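Local coordinates for glycosyl hydrolase family 62 protein (Coprinopsis cinerea, PDB 5B6T), which probably hydrolyses terminal alpha-L-arabinofuranosyl side groups of arabinoxylan, through the catalytic five-bladed beta-propeller domain of a family 62 glycoside hydrolase, at residues R81-V86 and I263-L268; P29-H34 and W38-S43; Y50-I55 and L97-G102. All blocks are in the same frame, centred on the assembly; numbering follows the deposited sequence.

The three contacts lie in the five-bladed beta-propeller of family 62, five sheets round a central axis. Contact 2 is the hairpin of strands 25-34 and 37-46, inside one blade. Contact 3 joins strand 49-57 of that same blade to strand 94-100 of the following one. Contact 1 faces strand 82-89, innermost in that second blade, with strand 266-268 of the closing blade, across a calcium ion near the chain centre. The centre of contact 1 lies about 9 Å from those of contacts 2 and 3, themselves about 12 Å apart. Contact 2 closes first; contacts 1 and 3 interleave, contact 3 joining successive blades and contact 1 spanning the axis region between two that are not neighbours.

Contact 1: residues R81-V86 and I263-L268; sequences RAAPQV and ISHGEL. With CA (calcium ion), chain D.
Ala83 faces His265 with their CA atoms 8.8 Å apart, and Gln85 faces Glu267 at a similar spacing, so the two backbones share no hydrogen bond and side chains, a calcium ion and its waters bridge the interval. The chain turns a corner at His265, and its imidazole, with CG anti to the backbone N (chi1 -162°), extends toward 81-86 and gives NE2 to the calcium ion at 2.2 Å. Five waters complete a roughly octahedral shell near the centre of the five-bladed propeller, where inner strands of the blades converge; waters 4 and 5 lie at the edge of the imidazole, in its plane, and water 1 stands across the metal from NE2. Protein groups from both segments hold this shell. Pro84 O accepts from water 2 at 2.6 Å and from water 1 at 3.0 Å, while Glu267 OE2 lies 2.9 Å from water 1, though that water has more acceptors near it than protons to give. The carboxylate is itself held by Ser30 through OE2 and by a salt bridge from OE1 to Arg270. Ala83 CB meets His265 CE1 obliquely at 4.0 Å, small enough to leave the ring its place beside the metal, and Gln85 CG passes Glu267 OE2 at 4.1 Å, the two side chains crossing at about a right angle. Beyond CG the extended Gln85 runs on to Val146, its OE1 accepting from the backbone N there. Any residue could offer the Pro84 carbonyl; what suits proline is its compact apolar ring, packed on Leu52 of strand 49-57, with no N-H to satisfy when buried. With one protein ligand and five waters, the calcium ion is held largely through its second shell, whose carboxylate would be expected to polarise water 1.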
ATOM      1  N   ARG A  81     -14.097   5.199   1.538  1.00  8.25           N
ATOM      2  CA  ARG A  81     -12.759   5.437   0.974  1.00  7.90           C
ATOM      3  C   ARG A  81     -11.851   4.416   1.645  1.00  7.85           C
ATOM      4  O   ARG A  81     -11.981   4.162   2.841  1.00  8.23           O
ATOM      5  CB  ARG A  81     -12.219   6.857   1.248  1.00  8.07           C
ATOM      6  CG  ARG A  81     -12.982   7.996   0.587  1.00  8.21           C
ATOM      7  CD  ARG A  81     -14.026   8.558   1.534  1.00  8.46           C
ATOM      8  NE  ARG A  81     -14.645   9.785   1.037  1.00  8.53           N
ATOM      9  CZ  ARG A  81     -15.576   9.837   0.099  1.00  9.32           C
ATOM     10  NH1 ARG A  81     -16.044   8.728  -0.477  1.00  9.80           N
ATOM     11  NH2 ARG A  81     -16.100  11.003  -0.226  1.00  9.66           N
ATOM     12  N   ALA A  82     -10.915   3.854   0.887  1.00  7.42           N
ATOM     13  CA  ALA A  82     -10.004   2.846   1.455  1.00  7.38           C
ATOM     14  C   ALA A  82      -8.695   2.744   0.691  1.00  6.93           C
ATOM     15  O   ALA A  82      -8.643   3.036  -0.510  1.00  7.18           O
ATOM     16  CB  ALA A  82     -10.658   1.484   1.528  1.00  7.84           C
ATOM     17  N   ALA A  83      -7.676   2.310   1.422  1.00  6.82           N
ATOM     18  CA  ALA A  83      -6.360   1.916   0.884  1.00  6.71           C
ATOM     19  C   ALA A  83      -5.609   3.073   0.227  1.00  6.55           C
ATOM     20  O   ALA A  83      -5.503   3.176  -1.004  1.00  7.37           O
ATOM     21  CB  ALA A  83      -6.468   0.685  -0.029  1.00  6.89           C
ATOM     22  N   PRO A  84      -5.063   3.949   1.060  1.00  6.15           N
ATOM     23  CA  PRO A  84      -4.468   5.166   0.559  1.00  6.06           C
ATOM     24  C   PRO A  84      -3.006   5.005   0.090  1.00  5.86           C
ATOM     25  O   PRO A  84      -2.283   4.097   0.531  1.00  6.02           O
ATOM     26  CB  PRO A  84      -4.528   6.082   1.776  1.00  5.97           C
ATOM     27  CG  PRO A  84      -4.352   5.158   2.939  1.00  6.04           C
ATOM     28  CD  PRO A  84      -5.048   3.895   2.539  1.00  5.84           C
ATOM     29  N   GLN A  85      -2.562   5.948  -0.757  1.00  5.55           N
ATOM     30  CA  GLN A  85      -1.168   6.090  -1.153  1.00  5.75           C
ATOM     31  C   GLN A  85      -0.879   7.571  -1.200  1.00  5.92           C
ATOM     32  O   GLN A  85      -1.510   8.274  -1.968  1.00  6.17           O
ATOM     33  CB  GLN A  85      -0.890   5.486  -2.535  1.00  5.85           C
ATOM     34  CG  GLN A  85       0.584   5.617  -2.923  1.00  5.91           C
ATOM     35  CD  GLN A  85       0.817   5.550  -4.409  1.00  6.05           C
ATOM     36  OE1 GLN A  85      -0.055   5.828  -5.218  1.00  6.25           O
ATOM     37  NE2 GLN A  85       2.046   5.230  -4.770  1.00  6.10           N
ATOM     38  N   VAL A  86       0.068   8.040  -0.399  1.00  6.14           N
ATOM     39  CA  VAL A  86       0.464   9.444  -0.402  1.00  6.54           C
ATOM     40  C   VAL A  86       1.796   9.664  -1.111  1.00  6.40           C
ATOM     41  O   VAL A  86       2.729   8.886  -0.937  1.00  6.92           O
ATOM     42  CB  VAL A  86       0.524  10.042   1.043  1.00  6.62           C
ATOM     43  CG1 VAL A  86       1.629   9.412   1.890  1.00  6.62           C
ATOM     44  CG2 VAL A  86       0.695  11.563   0.990  1.00  7.09           C
ATOM     45  N   ILE A 263       1.246 -11.536   6.993  1.00  8.00           N
ATOM     46  CA  ILE A 263       1.968 -10.327   6.613  1.00  8.17           C
ATOM     47  C   ILE A 263       1.193  -9.760   5.442  1.00  7.68           C
ATOM     48  O   ILE A 263       1.205 -10.327   4.347  1.00  8.11           O
ATOM     49  CB  ILE A 263       3.450 -10.577   6.213  1.00  8.82           C
ATOM     50  CG1 ILE A 263       4.171 -11.410   7.261  1.00  9.61           C
ATOM     51  CG2 ILE A 263       4.132  -9.246   5.983  1.00  8.64           C
ATOM     52  CD1 ILE A 263       4.273 -10.812   8.657  1.00  9.49           C
ATOM     53  N   SER A 264       0.454  -8.688   5.712  1.00  7.21           N
ATOM     54  CA  SER A 264      -0.536  -8.188   4.771  1.00  6.98           C
ATOM     55  C   SER A 264      -0.357  -6.675   4.482  1.00  6.97           C
ATOM     56  O   SER A 264       0.450  -5.999   5.141  1.00  7.72           O
ATOM     57  CB  SER A 264      -1.924  -8.595   5.310  1.00  6.90           C
ATOM     58  OG  SER A 264      -3.020  -8.159   4.528  1.00  6.48           O
ATOM     59  N   HIS A 265      -1.112  -6.209   3.474  1.00  6.79           N
ATOM     60  CA  HIS A 265      -1.113  -4.864   2.894  1.00  6.50           C
ATOM     61  C   HIS A 265      -0.269  -3.834   3.594  1.00  6.47           C
ATOM     62  O   HIS A 265      -0.641  -3.343   4.643  1.00  7.40           O
ATOM     63  CB  HIS A 265      -2.550  -4.360   2.779  1.00  6.28           C
ATOM     64  CG  HIS A 265      -2.688  -3.215   1.840  1.00  6.34           C
ATOM     65  ND1 HIS A 265      -3.749  -3.068   0.970  1.00  6.73           N
ATOM     66  CD2 HIS A 265      -1.848  -2.185   1.589  1.00  6.57           C
ATOM     67  CE1 HIS A 265      -3.565  -1.980   0.247  1.00  6.56           C
ATOM     68  NE2 HIS A 265      -2.427  -1.418   0.609  1.00  6.69           N
ATOM     69  N   GLY A 266       0.892  -3.551   3.012  1.00  6.45           N
ATOM     70  CA  GLY A 266       1.846  -2.637   3.598  1.00  6.55           C
ATOM     71  C   GLY A 266       2.524  -1.700   2.611  1.00  6.44           C
ATOM     72  O   GLY A 266       2.086  -1.519   1.461  1.00  7.04           O
ATOM     73  N   GLU A 267       3.618  -1.079   3.078  1.00  6.38           N
ATOM     74  CA  GLU A 267       4.440  -0.164   2.270  1.00  6.14           C
ATOM     75  C   GLU A 267       5.841  -0.150   2.816  1.00  6.43           C
ATOM     76  O   GLU A 267       6.035  -0.210   4.057  1.00  6.28           O
ATOM     77  CB  GLU A 267       3.901   1.278   2.269  1.00  6.08           C
ATOM     78  CG  GLU A 267       3.142   1.661   0.984  1.00  5.98           C
ATOM     79  CD  GLU A 267       2.778   3.117   0.886  1.00  6.04           C
ATOM     80  OE1 GLU A 267       3.573   3.958   1.351  1.00  5.74           O
ATOM     81  OE2 GLU A 267       1.675   3.430   0.358  1.00  5.99           O
ATOM     82  N   LEU A 268       6.812  -0.020   1.903  1.00  6.37           N
ATOM     83  CA  LEU A 268       8.203   0.144   2.293  1.00  6.72           C
ATOM     84  C   LEU A 268       8.480   1.597   2.680  1.00  6.70           C
ATOM     85  O   LEU A 268       7.901   2.547   2.125  1.00  6.68           O
ATOM     86  CB  LEU A 268       9.182  -0.242   1.168  1.00  6.93           C
ATOM     87  CG  LEU A 268       9.419  -1.740   0.889  1.00  7.22           C
ATOM     88  CD1 LEU A 268      10.226  -1.903  -0.405  1.00  7.57           C
ATOM     89  CD2 LEU A 268      10.168  -2.411   2.039  1.00  7.34           C
TER
HETATM   90 CA    CA D 501      -1.453   0.319  -0.205  1.00  9.58          CA
HETATM   91  O   HOH W   1      -0.552   2.087  -0.835  1.00  6.38           O
HETATM   92  O   HOH W   2      -2.798   1.576   0.949  1.00  6.30           O
HETATM   93  O   HOH W   3      -0.096  -1.013  -1.189  1.00  7.14           O
HETATM   94  O   HOH W   4      -2.670   0.360  -1.868  1.00  7.49           O
HETATM   95  O   HOH W   5      -0.088   0.229   1.377  1.00  6.35           O

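Contact 2: residues P29-H34 and W38-S43; sequences PSVVYH and WHVFAS
Phe41 O accepts twice from the partner strand: Ser30 N gives a nearly straight hydrogen bond of 2.8 Å (169°), and Pro29 CA adds a C-H...O contact at 3.3 Å. In this antiparallel beta hairpin Ser30-Phe41 and Val32-His39 are hydrogen-bonded pairs, Val31-Val40 and Tyr33-Trp38 non-hydrogen-bonded ones. His39 bonds again from its ring, NE2 donating to His34 O at 3.0 Å with the oxygen in the imidazole plane, while ND1 pairs with the Tyr54 hydroxyl, so both nitrogens fix the ring's rotation. On the other face of the sheet Tyr33 turns its edge to the face of Trp38, Tyr33 CD1 resting 3.4 Å from Trp38 CE2, and Tyr33 CB over the indole's six-membered ring. Val31 sets CG1 between the backbone N and the carbonyl carbon (chi1 56°), which leaves CG2 to reach Trp38 CE3 at 3.5 Å. Replacing the indole with an alanine would probably leave Tyr33 and Val31 without a shared surface and set the tyrosine ring free to turn. Strand 25-34 lies at one margin of its four-stranded blade; strand 37-46 bonds onward to 49-57, Phe41 packs on Pro84 and Val86 of strand 82-89, and Val31 on Leu287 of strand 285-290.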
ATOM      1  N   PRO A  29      -1.562   0.680   5.201  1.00  6.43           N
ATOM      2  CA  PRO A  29      -0.899   1.945   5.447  1.00  6.72           C
ATOM      3  C   PRO A  29      -0.084   2.477   4.286  1.00  6.67           C
ATOM      4  O   PRO A  29       0.546   1.704   3.553  1.00  6.66           O
ATOM      5  CB  PRO A  29       0.053   1.628   6.627  1.00  6.77           C
ATOM      6  CG  PRO A  29       0.297   0.155   6.500  1.00  6.91           C
ATOM      7  CD  PRO A  29      -1.001  -0.407   6.035  1.00  6.73           C
ATOM      8  N   SER A  30      -0.044   3.808   4.179  1.00  6.68           N
ATOM      9  CA  SER A  30       0.904   4.513   3.356  1.00  6.29           C
ATOM     10  C   SER A  30       1.749   5.424   4.260  1.00  6.59           C
ATOM     11  O   SER A  30       1.239   5.975   5.224  1.00  6.91           O
ATOM     12  CB  SER A  30       0.169   5.364   2.318  1.00  6.41           C
ATOM     13  OG  SER A  30       1.078   5.881   1.358  1.00  6.16           O
ATOM     14  N   VAL A  31       3.024   5.585   3.936  1.00  6.48           N
ATOM     15  CA  VAL A  31       3.926   6.271   4.845  1.00  6.80           C
ATOM     16  C   VAL A  31       5.034   7.059   4.176  1.00  6.88           C
ATOM     17  O   VAL A  31       5.708   6.576   3.273  1.00  6.79           O
ATOM     18  CB  VAL A  31       4.524   5.293   5.879  1.00  6.98           C
ATOM     19  CG1 VAL A  31       5.230   4.117   5.209  1.00  7.05           C
ATOM     20  CG2 VAL A  31       5.418   6.005   6.874  1.00  7.07           C
ATOM     21  N   VAL A  32       5.210   8.281   4.686  1.00  6.93           N
ATOM     22  CA  VAL A  32       6.358   9.127   4.337  1.00  7.34           C
ATOM     23  C   VAL A  32       6.903   9.808   5.584  1.00  7.33           C
ATOM     24  O   VAL A  32       6.164  10.091   6.533  1.00  7.75           O
ATOM     25  CB  VAL A  32       6.025  10.209   3.280  1.00  7.38           C
ATOM     26  CG1 VAL A  32       5.686   9.567   1.946  1.00  7.56           C
ATOM     27  CG2 VAL A  32       4.907  11.145   3.706  1.00  8.01           C
ATOM     28  N   TYR A  33       8.213  10.051   5.546  1.00  7.81           N
ATOM     29  CA  TYR A  33       8.901  10.861   6.559  1.00  7.96           C
ATOM     30  C   TYR A  33       9.173  12.218   5.949  1.00  8.20           C
ATOM     31  O   TYR A  33       9.795  12.314   4.895  1.00  8.59           O
ATOM     32  CB  TYR A  33      10.204  10.211   6.979  1.00  8.16           C
ATOM     33  CG  TYR A  33      10.825  10.845   8.222  1.00  8.28           C
ATOM     34  CD1 TYR A  33      10.321  10.571   9.477  1.00  7.92           C
ATOM     35  CD2 TYR A  33      11.926  11.697   8.125  1.00  8.07           C
ATOM     36  CE1 TYR A  33      10.888  11.117  10.614  1.00  8.00           C
ATOM     37  CE2 TYR A  33      12.482  12.275   9.250  1.00  7.88           C
ATOM     38  CZ  TYR A  33      11.982  11.970  10.493  1.00  7.94           C
ATOM     39  OH  TYR A  33      12.577  12.505  11.631  1.00  8.30           O
ATOM     40  N   HIS A  34       8.661  13.263   6.590  1.00  8.55           N
ATOM     41  CA  HIS A  34       8.751  14.617   6.036  1.00  9.57           C
ATOM     42  C   HIS A  34       8.843  15.611   7.164  1.00  9.89           C
ATOM     43  O   HIS A  34       8.044  15.567   8.128  1.00  9.79           O
ATOM     44  CB  HIS A  34       7.529  14.919   5.164  1.00  9.87           C
ATOM     45  CG  HIS A  34       7.412  16.346   4.734  1.00 11.43           C
ATOM     46  ND1 HIS A  34       8.177  16.869   3.730  1.00 12.73           N
ATOM     47  CD2 HIS A  34       6.630  17.353   5.179  1.00 12.55           C
ATOM     48  CE1 HIS A  34       7.864  18.140   3.549  1.00 13.13           C
ATOM     49  NE2 HIS A  34       6.937  18.463   4.422  1.00 13.68           N
ATOM     50  N   TRP A  38       6.924  11.230  10.909  1.00  8.19           N
ATOM     51  CA  TRP A  38       6.233  10.220  10.121  1.00  7.80           C
ATOM     52  C   TRP A  38       4.820  10.679   9.852  1.00  8.20           C
ATOM     53  O   TRP A  38       4.147  11.207  10.740  1.00  8.68           O
ATOM     54  CB  TRP A  38       6.210   8.895  10.890  1.00  7.47           C
ATOM     55  CG  TRP A  38       7.600   8.352  11.041  1.00  7.35           C
ATOM     56  CD1 TRP A  38       8.396   8.403  12.137  1.00  7.37           C
ATOM     57  CD2 TRP A  38       8.361   7.713  10.012  1.00  7.65           C
ATOM     58  NE1 TRP A  38       9.625   7.806  11.861  1.00  7.33           N
ATOM     59  CE2 TRP A  38       9.627   7.388  10.556  1.00  7.44           C
ATOM     60  CE3 TRP A  38       8.107   7.418   8.667  1.00  7.64           C
ATOM     61  CZ2 TRP A  38      10.629   6.772   9.799  1.00  7.51           C
ATOM     62  CZ3 TRP A  38       9.110   6.786   7.923  1.00  7.69           C
ATOM     63  CH2 TRP A  38      10.346   6.483   8.493  1.00  7.84           C
ATOM     64  N   HIS A  39       4.376  10.439   8.623  1.00  7.49           N
ATOM     65  CA  HIS A  39       3.017  10.753   8.197  1.00  7.56           C
ATOM     66  C   HIS A  39       2.440   9.447   7.673  1.00  7.23           C
ATOM     67  O   HIS A  39       2.865   8.951   6.631  1.00  7.89           O
ATOM     68  CB  HIS A  39       3.010  11.818   7.104  1.00  7.69           C
ATOM     69  CG  HIS A  39       3.723  13.057   7.512  1.00  8.34           C
ATOM     70  ND1 HIS A  39       3.095  14.141   8.079  1.00  8.40           N
ATOM     71  CD2 HIS A  39       5.042  13.353   7.502  1.00  8.44           C
ATOM     72  CE1 HIS A  39       3.991  15.067   8.377  1.00  8.73           C
ATOM     73  NE2 HIS A  39       5.185  14.605   8.050  1.00  8.50           N
ATOM     74  N   VAL A  40       1.485   8.896   8.409  1.00  6.95           N
ATOM     75  CA  VAL A  40       0.886   7.637   8.038  1.00  7.05           C
ATOM     76  C   VAL A  40      -0.581   7.890   7.660  1.00  6.71           C
ATOM     77  O   VAL A  40      -1.320   8.566   8.400  1.00  7.16           O
ATOM     78  CB  VAL A  40       0.967   6.611   9.186  1.00  7.38           C
ATOM     79  CG1 VAL A  40       0.136   5.351   8.908  1.00  7.99           C
ATOM     80  CG2 VAL A  40       2.431   6.264   9.506  1.00  7.51           C
ATOM     81  N   PHE A  41      -0.991   7.348   6.524  1.00  6.68           N
ATOM     82  CA  PHE A  41      -2.405   7.304   6.140  1.00  6.70           C
ATOM     83  C   PHE A  41      -2.843   5.870   6.139  1.00  6.75           C
ATOM     84  O   PHE A  41      -2.097   5.009   5.697  1.00  6.95           O
ATOM     85  CB  PHE A  41      -2.586   7.908   4.737  1.00  6.78           C
ATOM     86  CG  PHE A  41      -2.207   9.352   4.662  1.00  6.83           C
ATOM     87  CD1 PHE A  41      -0.883   9.751   4.618  1.00  6.95           C
ATOM     88  CD2 PHE A  41      -3.198  10.324   4.683  1.00  6.98           C
ATOM     89  CE1 PHE A  41      -0.548  11.101   4.617  1.00  7.26           C
ATOM     90  CE2 PHE A  41      -2.864  11.658   4.627  1.00  7.43           C
ATOM     91  CZ  PHE A  41      -1.545  12.043   4.574  1.00  7.63           C
ATOM     92  N   ALA A  42      -4.045   5.592   6.662  1.00  6.53           N
ATOM     93  CA  ALA A  42      -4.501   4.217   6.768  1.00  6.83           C
ATOM     94  C   ALA A  42      -5.995   4.158   6.557  1.00  6.81           C
ATOM     95  O   ALA A  42      -6.685   5.175   6.742  1.00  7.04           O
ATOM     96  CB  ALA A  42      -4.129   3.663   8.147  1.00  6.74           C
ATOM     97  N   SER A  43      -6.477   2.970   6.179  1.00  6.68           N
ATOM     98  CA  SER A  43      -7.918   2.693   6.202  1.00  7.31           C
ATOM     99  C   SER A  43      -8.396   2.452   7.623  1.00  7.34           C
ATOM    100  O   SER A  43      -7.757   1.751   8.386  1.00  7.86           O
ATOM    101  CB  SER A  43      -8.268   1.437   5.398  1.00  7.40           C
ATOM    102  OG  SER A  43      -7.731   1.520   4.103  1.00  7.62           O
TER

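Contact 3: residues Y50-I55 and L97-G102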
ATOM      1  N   TYR A  50     -15.661   1.682   5.567  1.00 10.94           N
ATOM      2  CA  TYR A  50     -14.277   2.106   5.467  1.00 10.31           C
ATOM      3  C   TYR A  50     -14.191   3.586   5.254  1.00 10.00           C
ATOM      4  O   TYR A  50     -14.954   4.159   4.483  1.00 10.23           O
ATOM      5  CB  TYR A  50     -13.615   1.443   4.272  1.00 10.96           C
ATOM      6  CG  TYR A  50     -13.269  -0.006   4.499  1.00 11.25           C
ATOM      7  CD1 TYR A  50     -14.236  -0.993   4.468  1.00 12.53           C
ATOM      8  CD2 TYR A  50     -11.958  -0.380   4.711  1.00 11.87           C
ATOM      9  CE1 TYR A  50     -13.910  -2.324   4.698  1.00 12.81           C
ATOM     10  CE2 TYR A  50     -11.612  -1.683   4.918  1.00 12.37           C
ATOM     11  CZ  TYR A  50     -12.581  -2.670   4.919  1.00 12.80           C
ATOM     12  OH  TYR A  50     -12.180  -3.982   5.133  1.00 14.65           O
ATOM     13  N   ASN A  51     -13.206   4.209   5.899  1.00  9.22           N
ATOM     14  CA  ASN A  51     -12.811   5.586   5.568  1.00  9.18           C
ATOM     15  C   ASN A  51     -11.284   5.666   5.836  1.00  8.55           C
ATOM     16  O   ASN A  51     -10.610   4.641   5.895  1.00  8.04           O
ATOM     17  CB  ASN A  51     -13.698   6.616   6.317  1.00 10.02           C
ATOM     18  CG  ASN A  51     -13.796   7.986   5.613  1.00 11.04           C
ATOM     19  OD1 ASN A  51     -14.789   8.310   4.930  1.00 12.26           O
ATOM     20  ND2 ASN A  51     -12.840   8.833   5.864  1.00 10.45           N
ATOM     21  N   LEU A  52     -10.750   6.859   5.973  1.00  8.24           N
ATOM     22  CA  LEU A  52      -9.308   7.065   6.029  1.00  7.79           C
ATOM     23  C   LEU A  52      -8.947   7.912   7.232  1.00  8.08           C
ATOM     24  O   LEU A  52      -9.684   8.814   7.623  1.00  8.04           O
ATOM     25  CB  LEU A  52      -8.824   7.783   4.758  1.00  7.78           C
ATOM     26  CG  LEU A  52      -9.020   7.052   3.422  1.00  7.66           C
ATOM     27  CD1 LEU A  52      -8.638   7.928   2.227  1.00  7.82           C
ATOM     28  CD2 LEU A  52      -8.215   5.762   3.353  1.00  7.79           C
ATOM     29  N   VAL A  53      -7.769   7.624   7.767  1.00  7.41           N
ATOM     30  CA  VAL A  53      -7.233   8.367   8.908  1.00  7.84           C
ATOM     31  C   VAL A  53      -5.769   8.768   8.639  1.00  7.46           C
ATOM     32  O   VAL A  53      -5.020   8.038   7.965  1.00  7.50           O
ATOM     33  CB  VAL A  53      -7.400   7.537  10.193  1.00  7.96           C
ATOM     34  CG1 VAL A  53      -6.569   6.275  10.158  1.00  8.03           C
ATOM     35  CG2 VAL A  53      -7.127   8.385  11.432  1.00  8.34           C
ATOM     36  N   TYR A  54      -5.394   9.935   9.180  1.00  7.34           N
ATOM     37  CA  TYR A  54      -4.058  10.477   9.134  1.00  7.54           C
ATOM     38  C   TYR A  54      -3.487  10.439  10.550  1.00  8.07           C
ATOM     39  O   TYR A  54      -4.177  10.800  11.532  1.00  7.90           O
ATOM     40  CB  TYR A  54      -4.081  11.912   8.618  1.00  7.44           C
ATOM     41  CG  TYR A  54      -2.803  12.681   8.792  1.00  7.98           C
ATOM     42  CD1 TYR A  54      -1.690  12.397   8.001  1.00  7.85           C
ATOM     43  CD2 TYR A  54      -2.695  13.741   9.702  1.00  7.90           C
ATOM     44  CE1 TYR A  54      -0.507  13.099   8.143  1.00  8.34           C
ATOM     45  CE2 TYR A  54      -1.505  14.435   9.849  1.00  8.26           C
ATOM     46  CZ  TYR A  54      -0.415  14.133   9.055  1.00  8.30           C
ATOM     47  OH  TYR A  54       0.765  14.842   9.194  1.00  8.94           O
ATOM     48  N   ILE A  55      -2.256   9.932  10.647  1.00  8.03           N
ATOM     49  CA  ILE A  55      -1.569   9.726  11.910  1.00  8.94           C
ATOM     50  C   ILE A  55      -0.158  10.273  11.762  1.00  9.54           C
ATOM     51  O   ILE A  55       0.498   9.963  10.787  1.00  9.38           O
ATOM     52  CB  ILE A  55      -1.497   8.223  12.253  1.00  9.44           C
ATOM     53  CG1 ILE A  55      -2.870   7.536  12.065  1.00  9.68           C
ATOM     54  CG2 ILE A  55      -0.951   8.029  13.671  1.00  9.69           C
ATOM     55  CD1 ILE A  55      -2.823   6.011  12.172  1.00  9.97           C
ATOM     56  N   LEU A  97      -3.156  12.074  -2.571  1.00  6.76           N
ATOM     57  CA  LEU A  97      -3.591  10.917  -1.784  1.00  6.85           C
ATOM     58  C   LEU A  97      -4.523  10.121  -2.712  1.00  7.39           C
ATOM     59  O   LEU A  97      -5.601  10.614  -3.081  1.00  7.12           O
ATOM     60  CB  LEU A  97      -4.349  11.363  -0.528  1.00  7.33           C
ATOM     61  CG  LEU A  97      -4.604  10.270   0.504  1.00  7.36           C
ATOM     62  CD1 LEU A  97      -3.298   9.758   1.138  1.00  7.47           C
ATOM     63  CD2 LEU A  97      -5.575  10.739   1.591  1.00  7.94           C
ATOM     64  N   VAL A  98      -4.026   8.963  -3.133  1.00  6.90           N
ATOM     65  CA  VAL A  98      -4.686   8.058  -4.039  1.00  7.13           C
ATOM     66  C   VAL A  98      -5.357   6.974  -3.208  1.00  7.35           C
ATOM     67  O   VAL A  98      -4.801   6.524  -2.199  1.00  7.67           O
ATOM     68  CB  VAL A  98      -3.665   7.479  -5.039  1.00  7.25           C
ATOM     69  CG1 VAL A  98      -4.240   6.308  -5.828  1.00  7.26           C
ATOM     70  CG2 VAL A  98      -3.199   8.568  -5.963  1.00  7.31           C
ATOM     71  N   TYR A  99      -6.566   6.592  -3.586  1.00  7.48           N
ATOM     72  CA  TYR A  99      -7.355   5.596  -2.837  1.00  7.79           C
ATOM     73  C   TYR A  99      -8.516   5.123  -3.719  1.00  8.39           C
ATOM     74  O   TYR A  99      -8.666   5.591  -4.871  1.00  8.10           O
ATOM     75  CB  TYR A  99      -7.881   6.188  -1.507  1.00  7.83           C
ATOM     76  CG  TYR A  99      -8.599   7.517  -1.699  1.00  7.60           C
ATOM     77  CD1 TYR A  99      -7.905   8.707  -1.629  1.00  7.52           C
ATOM     78  CD2 TYR A  99      -9.978   7.580  -1.891  1.00  8.03           C
ATOM     79  CE1 TYR A  99      -8.527   9.916  -1.818  1.00  8.01           C
ATOM     80  CE2 TYR A  99     -10.619   8.796  -2.061  1.00  8.27           C
ATOM     81  CZ  TYR A  99      -9.889   9.973  -2.006  1.00  8.18           C
ATOM     82  OH  TYR A  99     -10.496  11.204  -2.204  1.00  9.46           O
ATOM     83  N   GLN A 100      -9.325   4.217  -3.177  1.00  8.30           N
ATOM     84  CA  GLN A 100     -10.499   3.727  -3.917  1.00  8.32           C
ATOM     85  C   GLN A 100     -11.771   4.204  -3.235  1.00  8.33           C
ATOM     86  O   GLN A 100     -11.843   4.341  -2.008  1.00  8.06           O
ATOM     87  CB  GLN A 100     -10.480   2.197  -3.978  1.00  8.79           C
ATOM     88  CG  GLN A 100     -10.730   1.522  -2.635  1.00  9.04           C
ATOM     89  CD  GLN A 100      -9.864   0.313  -2.354  1.00  9.37           C
ATOM     90  OE1 GLN A 100      -8.727   0.219  -2.781  1.00  9.24           O
ATOM     91  NE2 GLN A 100     -10.406  -0.617  -1.621  1.00  9.46           N
ATOM     92  N   ASN A 101     -12.781   4.472  -4.045  1.00  8.89           N
ATOM     93  CA  ASN A 101     -14.088   4.869  -3.571  1.00  9.84           C
ATOM     94  C   ASN A 101     -15.190   4.153  -4.353  1.00  9.98           C
ATOM     95  O   ASN A 101     -16.337   4.629  -4.362  1.00 12.05           O
ATOM     96  CB  ASN A 101     -14.271   6.388  -3.684  1.00  9.83           C
ATOM     97  CG  ASN A 101     -14.376   6.864  -5.115  1.00 10.20           C
ATOM     98  OD1 ASN A 101     -13.989   6.163  -6.060  1.00 10.26           O
ATOM     99  ND2 ASN A 101     -14.882   8.085  -5.275  1.00 10.89           N
ATOM    100  N   GLY A 102     -14.858   3.036  -4.976  1.00 10.39           N
ATOM    101  CA  GLY A 102     -15.696   2.407  -6.016  1.00 10.76           C
ATOM    102  C   GLY A 102     -15.116   2.627  -7.420  1.00 11.07           C
ATOM    103  O   GLY A 102     -15.312   1.806  -8.353  1.00 13.27           O
TER
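Leu52 is the residue most covered here, and one methyl does its work: CD1 sits over a face of the Tyr99 ring, 3.9 Å from Tyr99 CG and displaced toward the rim at the end where the ring joins its CB. It is a CH-pi contact, with the methyl 4.2 Å from the Tyr99 ring centroid and 22° off the normal. Leu52 puts it there with CG anti to the carbonyl carbon (chi1 -63°) and an extended last torsion, which carries the methyl across to 97-102. Tyr99 takes the less common rotamer in which CG lies between the backbone N and the carbonyl carbon (chi1 51°), turning a broad face to the leucine. Strand 49-57 belongs to one blade of the propeller and strand 94-100 to the next, so the contact is an interface between blades, made by side chains alone: the CA atoms of Leu52 and Tyr99 are 9.2 Å apart and no backbone hydrogen bond crosses. Leu52 CD1 also meets Leu97 CD2 at 4.2 Å, and Leu97 continues onto Phe41 and Val86. Leucine suits both places, its branched apolar end reaching across to meet a ring face or another methyl without a polar atom to satisfy. Tyrosine adds a polar end that needs a partner when buried, and its OH finds one in Ser107 OG, while Pro84 of strand 82-89 covers Leu52 as well.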